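Local atomic coordinates of L-hydantoinase (Arthrobacter aurescens, PDB entry 1GKR), a protein that hydrolyses the cyclic amide ring of hydantoins, favouring aryl derivatives, as a homotetramer with two zinc ions in each subunit, and with enantioselectivity that depends on the substrate. Residues Glu168-Ile173 / Ile180-Glu185; Gln222-Leu227 / Cys233-Leu238; Asp244-Ile249 / Gly304-Leu309; Lys137-Gly142 / Cys176-Val181. All blocks are in the same frame, centred on the assembly; numbering follows the deposited sequence.

Contact 1: Glu168-Ile173 / Ile180-Glu185; sequences EIFQEI and IVVHAE. With ZN (zinc ion), chain E.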
loop_
_atom_site.group_PDB
_atom_site.type_symbol
_atom_site.label_atom_id
_atom_site.label_comp_id
_atom_site.label_asym_id
_atom_site.label_seq_id
_atom_site.Cartn_x
_atom_site.Cartn_y
_atom_site.Cartn_z
ATOM N N GLU A 168 23.612 -4.462 15.157
ATOM C CA GLU A 168 24.064 -4.427 16.550
ATOM C C GLU A 168 24.196 -2.986 17.023
ATOM O O GLU A 168 23.930 -2.672 18.186
ATOM C CB GLU A 168 25.401 -5.148 16.710
ATOM C CG GLU A 168 25.319 -6.628 16.416
ATOM C CD GLU A 168 26.583 -7.371 16.791
ATOM O OE1 GLU A 168 27.691 -6.932 16.382
ATOM O OE2 GLU A 168 26.455 -8.404 17.491
ATOM N N ILE A 169 24.608 -2.108 16.110
ATOM C CA ILE A 169 24.759 -0.702 16.438
ATOM C C ILE A 169 23.380 -0.124 16.718
ATOM O O ILE A 169 23.213 0.628 17.669
ATOM C CB ILE A 169 25.437 0.054 15.289
ATOM C CG1 ILE A 169 26.877 -0.433 15.156
ATOM C CG2 ILE A 169 25.376 1.563 15.528
ATOM C CD1 ILE A 169 27.647 0.205 14.003
ATOM N N PHE A 170 22.393 -0.492 15.899
ATOM C CA PHE A 170 21.025 -0.012 16.084
ATOM C C PHE A 170 20.532 -0.397 17.471
ATOM O O PHE A 170 19.917 0.420 18.168
ATOM C CB PHE A 170 20.091 -0.616 15.044
ATOM C CG PHE A 170 20.060 0.129 13.729
ATOM C CD1 PHE A 170 21.038 1.061 13.406
ATOM C CD2 PHE A 170 19.065 -0.140 12.798
ATOM C CE1 PHE A 170 21.023 1.709 12.168
ATOM C CE2 PHE A 170 19.043 0.501 11.568
ATOM C CZ PHE A 170 20.027 1.428 11.253
ATOM N N GLN A 171 20.798 -1.633 17.885
ATOM C CA GLN A 171 20.370 -2.057 19.212
ATOM C C GLN A 171 21.057 -1.256 20.304
ATOM O O GLN A 171 20.400 -0.846 21.260
ATOM C CB GLN A 171 20.640 -3.532 19.425
ATOM C CG GLN A 171 19.914 -4.412 18.456
ATOM C CD GLN A 171 20.207 -5.873 18.689
ATOM O OE1 GLN A 171 21.369 -6.275 18.851
ATOM N NE2 GLN A 171 19.158 -6.685 18.702
ATOM N N GLU A 172 22.363 -1.026 20.196
ATOM C CA GLU A 172 23.019 -0.238 21.237
ATOM C C GLU A 172 22.411 1.159 21.294
ATOM O O GLU A 172 22.081 1.645 22.373
ATOM C CB GLU A 172 24.524 -0.117 21.002
ATOM C CG GLU A 172 25.378 -1.099 21.800
ATOM C CD GLU A 172 25.186 -0.988 23.312
ATOM O OE1 GLU A 172 25.368 0.114 23.874
ATOM O OE2 GLU A 172 24.857 -2.017 23.940
ATOM N N ILE A 173 22.262 1.796 20.133
ATOM C CA ILE A 173 21.694 3.138 20.053
ATOM C C ILE A 173 20.319 3.210 20.705
ATOM O O ILE A 173 20.004 4.180 21.402
ATOM C CB ILE A 173 21.556 3.615 18.591
ATOM C CG1 ILE A 173 22.936 3.748 17.950
ATOM C CG2 ILE A 173 20.845 4.947 18.551
ATOM C CD1 ILE A 173 23.856 4.712 18.680
ATOM N N ILE A 180 20.987 7.553 15.645
ATOM C CA ILE A 180 21.947 6.992 14.707
ATOM C C ILE A 180 21.586 7.557 13.331
ATOM O O ILE A 180 20.416 7.566 12.940
ATOM C CB ILE A 180 21.884 5.451 14.649
ATOM C CG1 ILE A 180 22.852 4.932 13.587
ATOM C CG2 ILE A 180 20.495 4.992 14.306
ATOM C CD1 ILE A 180 24.307 5.152 13.940
ATOM N N VAL A 181 22.575 8.076 12.618
ATOM C CA VAL A 181 22.323 8.591 11.286
ATOM C C VAL A 181 23.177 7.700 10.405
ATOM O O VAL A 181 24.221 7.225 10.843
ATOM C CB VAL A 181 22.753 10.084 11.145
ATOM C CG1 VAL A 181 22.105 10.903 12.221
ATOM C CG2 VAL A 181 24.251 10.235 11.225
ATOM N N VAL A 182 22.745 7.443 9.179
ATOM C CA VAL A 182 23.535 6.588 8.303
ATOM C C VAL A 182 23.620 7.165 6.910
ATOM O O VAL A 182 22.790 7.977 6.509
ATOM C CB VAL A 182 22.926 5.161 8.158
ATOM C CG1 VAL A 182 22.580 4.598 9.494
ATOM C CG2 VAL A 182 21.710 5.206 7.297
ATOM N N HIS A 183 24.650 6.744 6.186
ATOM C CA HIS A 183 24.839 7.135 4.799
ATOM C C HIS A 183 24.306 5.882 4.108
ATOM O O HIS A 183 24.923 4.812 4.178
ATOM C CB HIS A 183 26.326 7.324 4.481
ATOM C CG HIS A 183 26.599 7.606 3.036
ATOM N ND1 HIS A 183 27.152 8.794 2.601
ATOM C CD2 HIS A 183 26.385 6.857 1.924
ATOM C CE1 HIS A 183 27.267 8.766 1.284
ATOM N NE2 HIS A 183 26.806 7.603 0.848
ATOM N N ALA A 184 23.155 5.986 3.459
ATOM C CA ALA A 184 22.595 4.797 2.844
ATOM C C ALA A 184 22.788 4.593 1.358
ATOM O O ALA A 184 22.100 5.200 0.543
ATOM C CB ALA A 184 21.112 4.690 3.178
ATOM N N GLU A 185 23.734 3.725 1.017
ATOM C CA GLU A 185 23.985 3.345 -0.370
ATOM C C GLU A 185 24.438 1.903 -0.337
ATOM O O GLU A 185 24.792 1.392 0.718
ATOM C CB GLU A 185 25.049 4.219 -1.022
ATOM C CG GLU A 185 24.555 5.617 -1.328
ATOM C CD GLU A 185 25.449 6.345 -2.293
ATOM O OE1 GLU A 185 26.450 6.957 -1.849
ATOM O OE2 GLU A 185 25.149 6.282 -3.502
HETATM ZN ZN ZN E . 27.616 10.647 3.341
#
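Ile173 and Ile180, their CA atoms 6.6 Å apart, close the turn that brings helix 168-173 back against strand 180-182, the two short axes lying 10.0 Å apart and nearly antiparallel at 150°. Ile180 is the hub, for three helix residues meet different parts of it. Ile173 crosses it at about a right angle and sets CG1 3.9 Å from Ile180 CB. CG1 of Ile180, anti to the backbone N (chi1 177°), carries the terminal CD1 to within 4.1 Å of Ile169 CG2. Phe170 turns its CD1-CE1 side to Ile180, CE1 approaching Ile180 CG2 obliquely at 4.0 Å. The same CE1 presents the ring edge to Val182 CG1 at 4.2 Å, while Leu227 and Cys233 also border this ring. With an alanine in place of Ile180, Ile169 would probably lose its methyl partner on the strand and a gap would open beside Phe170. Further along the same segment the chemistry turns polar: His183 ND1 binds a zinc ion at 2.0 Å, a site completed by His239 and the carbamate of Lys147. On the far side of the ring, NE2 donates to the anti lone pair of Glu185 OE1 (2.8 Å, N-H...O 170°), and OE1 lies almost in the imidazole plane. No hydrogen bond crosses the helix-strand interface, so apolar packing alone joins these segments, whereas zinc and carboxylate together fix the rotation of the His183 ring.

Contact 2: Gln222-Leu227 / Cys233-Leu238; sequences QRALLL and CRLIVL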
loop_
_atom_site.group_PDB
_atom_site.type_symbol
_atom_site.label_atom_id
_atom_site.label_comp_id
_atom_site.label_asym_id
_atom_site.label_seq_id
_atom_site.Cartn_x
_atom_site.Cartn_y
_atom_site.Cartn_z
ATOM N N GLN A 222 15.690 1.298 2.089
ATOM C CA GLN A 222 14.724 0.247 2.396
ATOM C C GLN A 222 15.279 -0.712 3.448
ATOM O O GLN A 222 14.577 -1.112 4.373
ATOM C CB GLN A 222 14.413 -0.520 1.126
ATOM C CG GLN A 222 13.215 -1.436 1.196
ATOM C CD GLN A 222 12.203 -1.096 0.099
ATOM O OE1 GLN A 222 11.270 -1.859 -0.166
ATOM N NE2 GLN A 222 12.389 0.065 -0.544
ATOM N N ARG A 223 16.549 -1.070 3.289
ATOM C CA ARG A 223 17.234 -1.973 4.204
ATOM C C ARG A 223 17.386 -1.372 5.609
ATOM O O ARG A 223 17.122 -2.037 6.613
ATOM C CB ARG A 223 18.610 -2.310 3.644
ATOM C CG ARG A 223 19.066 -3.708 3.977
ATOM C CD ARG A 223 20.506 -3.927 3.633
ATOM N NE ARG A 223 20.924 -3.214 2.435
ATOM C CZ ARG A 223 22.165 -2.771 2.260
ATOM N NH1 ARG A 223 23.073 -2.982 3.206
ATOM N NH2 ARG A 223 22.495 -2.105 1.162
ATOM N N ALA A 224 17.826 -0.121 5.676
ATOM C CA ALA A 224 17.995 0.544 6.960
ATOM C C ALA A 224 16.648 0.597 7.649
ATOM O O ALA A 224 16.542 0.336 8.848
ATOM C CB ALA A 224 18.520 1.939 6.761
ATOM N N LEU A 225 15.621 0.935 6.874
ATOM C CA LEU A 225 14.267 1.019 7.385
ATOM C C LEU A 225 13.812 -0.309 8.025
ATOM O O LEU A 225 13.292 -0.323 9.140
ATOM C CB LEU A 225 13.343 1.435 6.243
ATOM C CG LEU A 225 12.837 2.889 6.198
ATOM C CD1 LEU A 225 13.766 3.832 6.897
ATOM C CD2 LEU A 225 12.658 3.309 4.760
ATOM N N LEU A 226 14.035 -1.424 7.333
ATOM C CA LEU A 226 13.653 -2.736 7.849
ATOM C C LEU A 226 14.370 -3.094 9.135
ATOM O O LEU A 226 13.798 -3.751 10.009
ATOM C CB LEU A 226 13.939 -3.818 6.820
ATOM C CG LEU A 226 12.756 -4.244 5.955
ATOM C CD1 LEU A 226 11.994 -3.010 5.452
ATOM C CD2 LEU A 226 13.269 -5.084 4.784
ATOM N N LEU A 227 15.625 -2.675 9.252
ATOM C CA LEU A 227 16.391 -2.971 10.452
ATOM C C LEU A 227 16.000 -2.066 11.605
ATOM O O LEU A 227 16.024 -2.499 12.750
ATOM C CB LEU A 227 17.901 -2.842 10.203
ATOM C CG LEU A 227 18.487 -3.647 9.036
ATOM C CD1 LEU A 227 19.987 -3.748 9.202
ATOM C CD2 LEU A 227 17.896 -5.020 9.011
ATOM N N CYS A 233 15.425 2.173 17.258
ATOM C CA CYS A 233 16.264 3.336 17.550
ATOM C C CYS A 233 15.886 4.519 16.671
ATOM O O CYS A 233 15.416 4.328 15.557
ATOM C CB CYS A 233 17.725 2.986 17.281
ATOM S SG CYS A 233 18.009 2.343 15.592
ATOM N N ARG A 234 16.090 5.741 17.160
ATOM C CA ARG A 234 15.783 6.913 16.346
ATOM C C ARG A 234 16.808 6.903 15.206
ATOM O O ARG A 234 18.016 6.844 15.440
ATOM C CB ARG A 234 15.918 8.201 17.150
ATOM C CG ARG A 234 15.039 9.290 16.583
ATOM C CD ARG A 234 15.490 10.665 16.967
ATOM N NE ARG A 234 15.010 11.148 18.262
ATOM C CZ ARG A 234 13.731 11.251 18.606
ATOM N NH1 ARG A 234 12.785 10.883 17.763
ATOM N NH2 ARG A 234 13.399 11.780 19.774
ATOM N N LEU A 235 16.318 6.946 13.977
ATOM C CA LEU A 235 17.164 6.894 12.802
ATOM C C LEU A 235 16.962 8.070 11.858
ATOM O O LEU A 235 15.834 8.446 11.560
ATOM C CB LEU A 235 16.859 5.611 12.044
ATOM C CG LEU A 235 17.397 5.554 10.614
ATOM C CD1 LEU A 235 18.903 5.525 10.678
ATOM C CD2 LEU A 235 16.890 4.318 9.888
ATOM N N ILE A 236 18.046 8.663 11.385
ATOM C CA ILE A 236 17.913 9.752 10.430
ATOM C C ILE A 236 18.679 9.348 9.192
ATOM O O ILE A 236 19.874 9.106 9.281
ATOM C CB ILE A 236 18.565 11.057 10.896
ATOM C CG1 ILE A 236 17.888 11.592 12.148
ATOM C CG2 ILE A 236 18.462 12.089 9.777
ATOM C CD1 ILE A 236 18.516 12.881 12.646
ATOM N N VAL A 237 18.024 9.261 8.044
ATOM C CA VAL A 237 18.762 8.928 6.836
ATOM C C VAL A 237 19.320 10.241 6.290
ATOM O O VAL A 237 18.571 11.157 5.953
ATOM C CB VAL A 237 17.870 8.268 5.786
ATOM C CG1 VAL A 237 18.675 7.993 4.518
ATOM C CG2 VAL A 237 17.291 6.977 6.355
ATOM N N LEU A 238 20.647 10.326 6.229
ATOM C CA LEU A 238 21.357 11.514 5.767
ATOM C C LEU A 238 21.247 11.719 4.277
ATOM O O LEU A 238 20.967 10.780 3.527
ATOM C CB LEU A 238 22.831 11.411 6.144
ATOM C CG LEU A 238 23.153 11.308 7.634
ATOM C CD1 LEU A 238 24.616 10.984 7.811
ATOM C CD2 LEU A 238 22.814 12.610 8.315
#
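Leu235 carries the apolar contact between helix 222-227 and strand 234-237, and it does so with a single methyl, CD2. Two helix neighbours meet that methyl: Ala224 through CB at 4.3 Å, and Leu225 through CD1 at 4.4 Å. CG of Leu235, anti to the backbone N (chi1 165°), points the branch toward the helix. Val237 also turns its CB toward the helix, but packs more loosely there and rests on Ile249 of helix 243-254.

Backbone atoms take part only by van der Waals contact, with Ala224 O 4.1 Å from Leu235 CD2; no hydrogen bond links the segments. The backbones stay well apart, the closest CA pair, Ala224 and Val237, being 8.4 Å apart. Hydrogen bonding is directed instead to the neighbouring strands: Ile236 pairs with Ile180 of strand 179-182, and Leu235 and Val237 pair with His260 of strand 259-263.

Helix 214-231 leads directly into the strand it covers, and small and branched aliphatic residues fill the interface; this is the alpha-to-beta half of the repeating pattern of a TIM barrel, here part of the wall of the amidohydrolase barrel.

Contact 3: Asp244-Ile249 / Gly304-Leu309; sequences DGVELI and GLIDTL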
loop_
_atom_site.group_PDB
_atom_site.type_symbol
_atom_site.label_atom_id
_atom_site.label_comp_id
_atom_site.label_asym_id
_atom_site.label_seq_id
_atom_site.Cartn_x
_atom_site.Cartn_y
_atom_site.Cartn_z
ATOM N N ASP A 244 11.761 9.535 -4.585
ATOM C CA ASP A 244 11.286 8.220 -4.179
ATOM C C ASP A 244 11.815 7.774 -2.824
ATOM O O ASP A 244 11.112 7.098 -2.074
ATOM C CB ASP A 244 11.619 7.173 -5.241
ATOM C CG ASP A 244 10.917 7.440 -6.561
ATOM O OD1 ASP A 244 9.732 7.834 -6.534
ATOM O OD2 ASP A 244 11.543 7.252 -7.626
ATOM N N GLY A 245 13.049 8.151 -2.511
ATOM C CA GLY A 245 13.619 7.777 -1.235
ATOM C C GLY A 245 12.934 8.550 -0.127
ATOM O O GLY A 245 12.678 8.022 0.966
ATOM N N VAL A 246 12.638 9.814 -0.401
ATOM C CA VAL A 246 11.964 10.639 0.583
ATOM C C VAL A 246 10.635 9.969 0.902
ATOM O O VAL A 246 10.283 9.792 2.071
ATOM C CB VAL A 246 11.707 12.071 0.055
ATOM C CG1 VAL A 246 10.860 12.854 1.047
ATOM C CG2 VAL A 246 13.035 12.782 -0.152
ATOM N N GLU A 247 9.910 9.564 -0.140
ATOM C CA GLU A 247 8.624 8.924 0.071
ATOM C C GLU A 247 8.723 7.639 0.907
ATOM O O GLU A 247 7.933 7.438 1.836
ATOM C CB GLU A 247 7.940 8.672 -1.273
ATOM C CG GLU A 247 6.601 9.413 -1.414
ATOM C CD GLU A 247 6.503 10.236 -2.698
ATOM O OE1 GLU A 247 6.643 9.645 -3.800
ATOM O OE2 GLU A 247 6.280 11.472 -2.610
ATOM N N LEU A 248 9.693 6.783 0.595
ATOM C CA LEU A 248 9.887 5.539 1.334
ATOM C C LEU A 248 10.004 5.804 2.830
ATOM O O LEU A 248 9.373 5.128 3.641
ATOM C CB LEU A 248 11.154 4.838 0.846
ATOM C CG LEU A 248 11.053 3.597 -0.058
ATOM C CD1 LEU A 248 9.848 3.683 -0.964
ATOM C CD2 LEU A 248 12.329 3.488 -0.886
ATOM N N ILE A 249 10.814 6.794 3.189
ATOM C CA ILE A 249 11.018 7.138 4.590
ATOM C C ILE A 249 9.756 7.740 5.180
ATOM O O ILE A 249 9.330 7.371 6.283
ATOM C CB ILE A 249 12.184 8.145 4.756
ATOM C CG1 ILE A 249 13.488 7.484 4.327
ATOM C CG2 ILE A 249 12.298 8.596 6.191
ATOM C CD1 ILE A 249 14.633 8.436 4.234
ATOM N N GLY A 304 6.325 19.101 3.761
ATOM C CA GLY A 304 6.610 18.386 4.989
ATOM C C GLY A 304 7.172 16.979 4.926
ATOM O O GLY A 304 7.295 16.353 5.975
ATOM N N LEU A 305 7.510 16.468 3.742
ATOM C CA LEU A 305 8.072 15.121 3.656
ATOM C C LEU A 305 9.568 15.079 3.962
ATOM O O LEU A 305 10.137 14.015 4.208
ATOM C CB LEU A 305 7.827 14.513 2.282
ATOM C CG LEU A 305 6.407 14.000 2.071
ATOM C CD1 LEU A 305 5.455 15.167 2.082
ATOM C CD2 LEU A 305 6.322 13.267 0.761
ATOM N N ILE A 306 10.211 16.236 3.938
ATOM C CA ILE A 306 11.625 16.297 4.240
ATOM C C ILE A 306 11.760 16.881 5.636
ATOM O O ILE A 306 11.444 18.034 5.865
ATOM C CB ILE A 306 12.337 17.142 3.198
ATOM C CG1 ILE A 306 12.254 16.409 1.855
ATOM C CG2 ILE A 306 13.758 17.409 3.632
ATOM C CD1 ILE A 306 13.034 17.039 0.747
ATOM N N ASP A 307 12.232 16.071 6.569
ATOM C CA ASP A 307 12.347 16.486 7.959
ATOM C C ASP A 307 13.413 17.499 8.326
ATOM O O ASP A 307 13.149 18.413 9.106
ATOM C CB ASP A 307 12.499 15.246 8.829
ATOM C CG ASP A 307 11.361 14.285 8.632
ATOM O OD1 ASP A 307 10.240 14.655 9.036
ATOM O OD2 ASP A 307 11.572 13.184 8.061
ATOM N N THR A 308 14.618 17.342 7.790
ATOM C CA THR A 308 15.695 18.274 8.102
ATOM C C THR A 308 16.565 18.572 6.897
ATOM O O THR A 308 16.593 17.830 5.915
ATOM C CB THR A 308 16.638 17.721 9.188
ATOM O OG1 THR A 308 17.312 16.570 8.668
ATOM C CG2 THR A 308 15.871 17.339 10.445
ATOM N N LEU A 309 17.295 19.669 6.993
ATOM C CA LEU A 309 18.207 20.075 5.944
ATOM C C LEU A 309 19.589 20.180 6.596
ATOM O O LEU A 309 19.742 20.755 7.678
ATOM C CB LEU A 309 17.759 21.415 5.372
ATOM C CG LEU A 309 17.286 21.459 3.915
ATOM C CD1 LEU A 309 16.501 20.226 3.563
ATOM C CD2 LEU A 309 16.453 22.713 3.693
#
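Val246 and Leu305 bury the most surface here, and their CA atoms, 6.7 Å apart, are the closest such pair between helix 244-249 and segment 304-309. The Val246 methyl CG1 does all the close touching from its side: it lies 3.7 Å from Leu305 CB, with the two side chains crossing at about a right angle. That methyl is anti to the backbone N (chi1 173°), and it also packs against Ile306 CG1 at 3.9 Å and on the backbone at Leu305 O. One branch of valine thus meets two consecutive residues of the segment.

Leu305 CD2 comes within 3.8 Å of Glu247 OE2, the two side chains crossing at a slant. The CA-CB bond of Glu247 leads away from the segment, and a bend at chi2 (128°) returns the carboxylate to the leucine methyl. This is a van der Waals contact; OE2 takes its hydrogen bond from Gln300 NE2 on helix 291-303. Gln300 also packs on both Val246 and Leu305.

Just before Leu305, Gly304 ends helix 291-303 in a Schellman motif, its phi of 94° turning the chain toward strand 308-309, where Thr308 pairs with Cys261 and Ser263 of strand 259-263. Helix 243-254 therefore packs against the connection leading from a helix into the next parallel strand, an arrangement typical of the TIM-barrel wall.

Contact 4: Lys137-Gly142 / Cys176-Val181; sequences KMHDAG and CGSVIV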
loop_
_atom_site.group_PDB
_atom_site.type_symbol
_atom_site.label_atom_id
_atom_site.label_comp_id
_atom_site.label_asym_id
_atom_site.label_seq_id
_atom_site.Cartn_x
_atom_site.Cartn_y
_atom_site.Cartn_z
ATOM N N LYS A 137 30.270 4.568 25.855
ATOM C CA LYS A 137 31.230 5.494 26.452
ATOM C C LYS A 137 31.092 6.924 25.945
ATOM O O LYS A 137 31.097 7.883 26.732
ATOM C CB LYS A 137 32.663 5.032 26.181
ATOM C CG LYS A 137 33.051 3.667 26.741
ATOM C CD LYS A 137 34.546 3.439 26.523
ATOM C CE LYS A 137 34.980 2.028 26.890
ATOM N NZ LYS A 137 36.463 1.870 26.777
ATOM N N MET A 138 31.003 7.067 24.622
ATOM C CA MET A 138 30.875 8.388 24.021
ATOM C C MET A 138 29.524 9.004 24.382
ATOM O O MET A 138 29.425 10.216 24.617
ATOM C CB MET A 138 31.070 8.305 22.500
ATOM C CG MET A 138 32.494 7.997 22.119
ATOM S SD MET A 138 32.864 8.016 20.363
ATOM C CE MET A 138 32.517 6.319 19.909
ATOM N N HIS A 139 28.492 8.164 24.438
ATOM C CA HIS A 139 27.160 8.618 24.808
ATOM C C HIS A 139 27.245 9.293 26.172
ATOM O O HIS A 139 26.770 10.425 26.349
ATOM C CB HIS A 139 26.191 7.440 24.902
ATOM C CG HIS A 139 24.834 7.820 25.408
ATOM N ND1 HIS A 139 23.964 8.605 24.686
ATOM C CD2 HIS A 139 24.216 7.559 26.585
ATOM C CE1 HIS A 139 22.869 8.812 25.395
ATOM N NE2 HIS A 139 22.997 8.190 26.552
ATOM N N ASP A 140 27.858 8.586 27.128
ATOM C CA ASP A 140 28.021 9.097 28.485
ATOM C C ASP A 140 28.915 10.330 28.554
ATOM O O ASP A 140 28.820 11.117 29.493
ATOM C CB ASP A 140 28.568 8.011 29.414
ATOM C CG ASP A 140 27.561 6.892 29.677
ATOM O OD1 ASP A 140 26.343 7.175 29.772
ATOM O OD2 ASP A 140 27.990 5.723 29.811
ATOM N N ALA A 141 29.780 10.510 27.561
ATOM C CA ALA A 141 30.651 11.677 27.556
ATOM C C ALA A 141 29.980 12.862 26.873
ATOM O O ALA A 141 30.589 13.924 26.742
ATOM C CB ALA A 141 31.964 11.358 26.873
ATOM N N GLY A 142 28.741 12.681 26.418
ATOM C CA GLY A 142 28.047 13.792 25.792
ATOM C C GLY A 142 27.734 13.761 24.307
ATOM O O GLY A 142 27.151 14.715 23.786
ATOM N N CYS A 176 20.613 3.174 24.476
ATOM C CA CYS A 176 21.180 4.395 25.053
ATOM C C CYS A 176 20.209 5.539 24.897
ATOM O O CYS A 176 20.336 6.560 25.569
ATOM C CB CYS A 176 22.484 4.788 24.349
ATOM S SG CYS A 176 23.851 3.661 24.617
ATOM N N GLY A 177 19.252 5.365 23.989
ATOM C CA GLY A 177 18.276 6.403 23.723
ATOM C C GLY A 177 18.936 7.524 22.947
ATOM O O GLY A 177 18.590 8.699 23.100
ATOM N N SER A 178 19.901 7.158 22.112
ATOM C CA SER A 178 20.631 8.125 21.322
ATOM C C SER A 178 20.006 8.219 19.941
ATOM O O SER A 178 18.847 7.859 19.754
ATOM C CB SER A 178 22.093 7.694 21.216
ATOM O OG SER A 178 22.867 8.650 20.509
ATOM N N VAL A 179 20.777 8.710 18.976
ATOM C CA VAL A 179 20.319 8.843 17.598
ATOM C C VAL A 179 21.391 8.231 16.711
ATOM O O VAL A 179 22.572 8.360 17.004
ATOM C CB VAL A 179 20.182 10.333 17.194
ATOM C CG1 VAL A 179 19.663 10.452 15.768
ATOM C CG2 VAL A 179 19.281 11.040 18.154
ATOM N N ILE A 180 20.987 7.553 15.645
ATOM C CA ILE A 180 21.947 6.992 14.707
ATOM C C ILE A 180 21.586 7.557 13.331
ATOM O O ILE A 180 20.416 7.566 12.940
ATOM C CB ILE A 180 21.884 5.451 14.649
ATOM C CG1 ILE A 180 22.852 4.932 13.587
ATOM C CG2 ILE A 180 20.495 4.992 14.306
ATOM C CD1 ILE A 180 24.307 5.152 13.940
ATOM N N VAL A 181 22.575 8.076 12.618
ATOM C CA VAL A 181 22.323 8.591 11.286
ATOM C C VAL A 181 23.177 7.700 10.405
ATOM O O VAL A 181 24.221 7.225 10.843
ATOM C CB VAL A 181 22.753 10.084 11.145
ATOM C CG1 VAL A 181 22.105 10.903 12.221
ATOM C CG2 VAL A 181 24.251 10.235 11.225
HETATM O O HOH W 1 23.770 10.225 22.572
#
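The C-terminal ends of two successive helices meet where His139, in the last turn of helix 132-140, lays its ring against Cys176, the last residue of helix 163-176. Their CA atoms are 7.3 Å apart. Cys176 CB sits over one face of the imidazole, 3.9 Å from the ring centroid and just 6° off its normal, a CH-pi contact almost exactly above the centre. The sulfur of the same residue is set further to the side, SG being 4.7 Å from the His139 ring centroid and 28° off the normal, an oblique sulfur-aromatic approach. With CG anti to the backbone N (chi1 174°), the His139 ring projects from its helix across to Cys176. NE2 lies 3.3 Å from Cys176 O, but at an angle too poor for a hydrogen bond. Both helices stop at a glycine of positive phi: Gly142 and Gly177 are each the C-prime residue of a Schellman motif, and in the second the chain bonds back from Ser178 N to Ile173 O and from Gly177 N to Ala174 O. That turn delivers Ser178 beside the ring, where its CB is 4.0 Å from His139 ND1. A water in the plane of the imidazole joins the two residues by hydrogen bonds, 2.7 Å to His139 ND1 and 2.7 Å to Ser178 OG. Replacing His139 by an alanine is likely to uncover Cys176 CB and leave this water without its bond to the first helix. Ser178 OG also makes a weak hydrogen bond to Val144 O, and the chain runs on into strand 179-182, Val179 pairing with Phe146.

Contacts 1 and 2 are fully buried and purely apolar between their segments, whereas contacts 3 and 4 are partly buried and bring polar groups to the packing: a carboxylate beside a leucine methyl in one, an imidazole and a water in the other. Strand 179-182 serves both contact 1 and contact 4, and helix 163-176 supplies residues to both; strand 179-182 pairs in turn with strand 234-237 of contact 2 through backbone bonds at Ile180. Contact 3 lies further round the same parallel sheet, its Ile249 packing on Val237. Contact 1 alone includes a zinc ligand within its segments, while contact 4 lies away from the metal centre, at the helix ends.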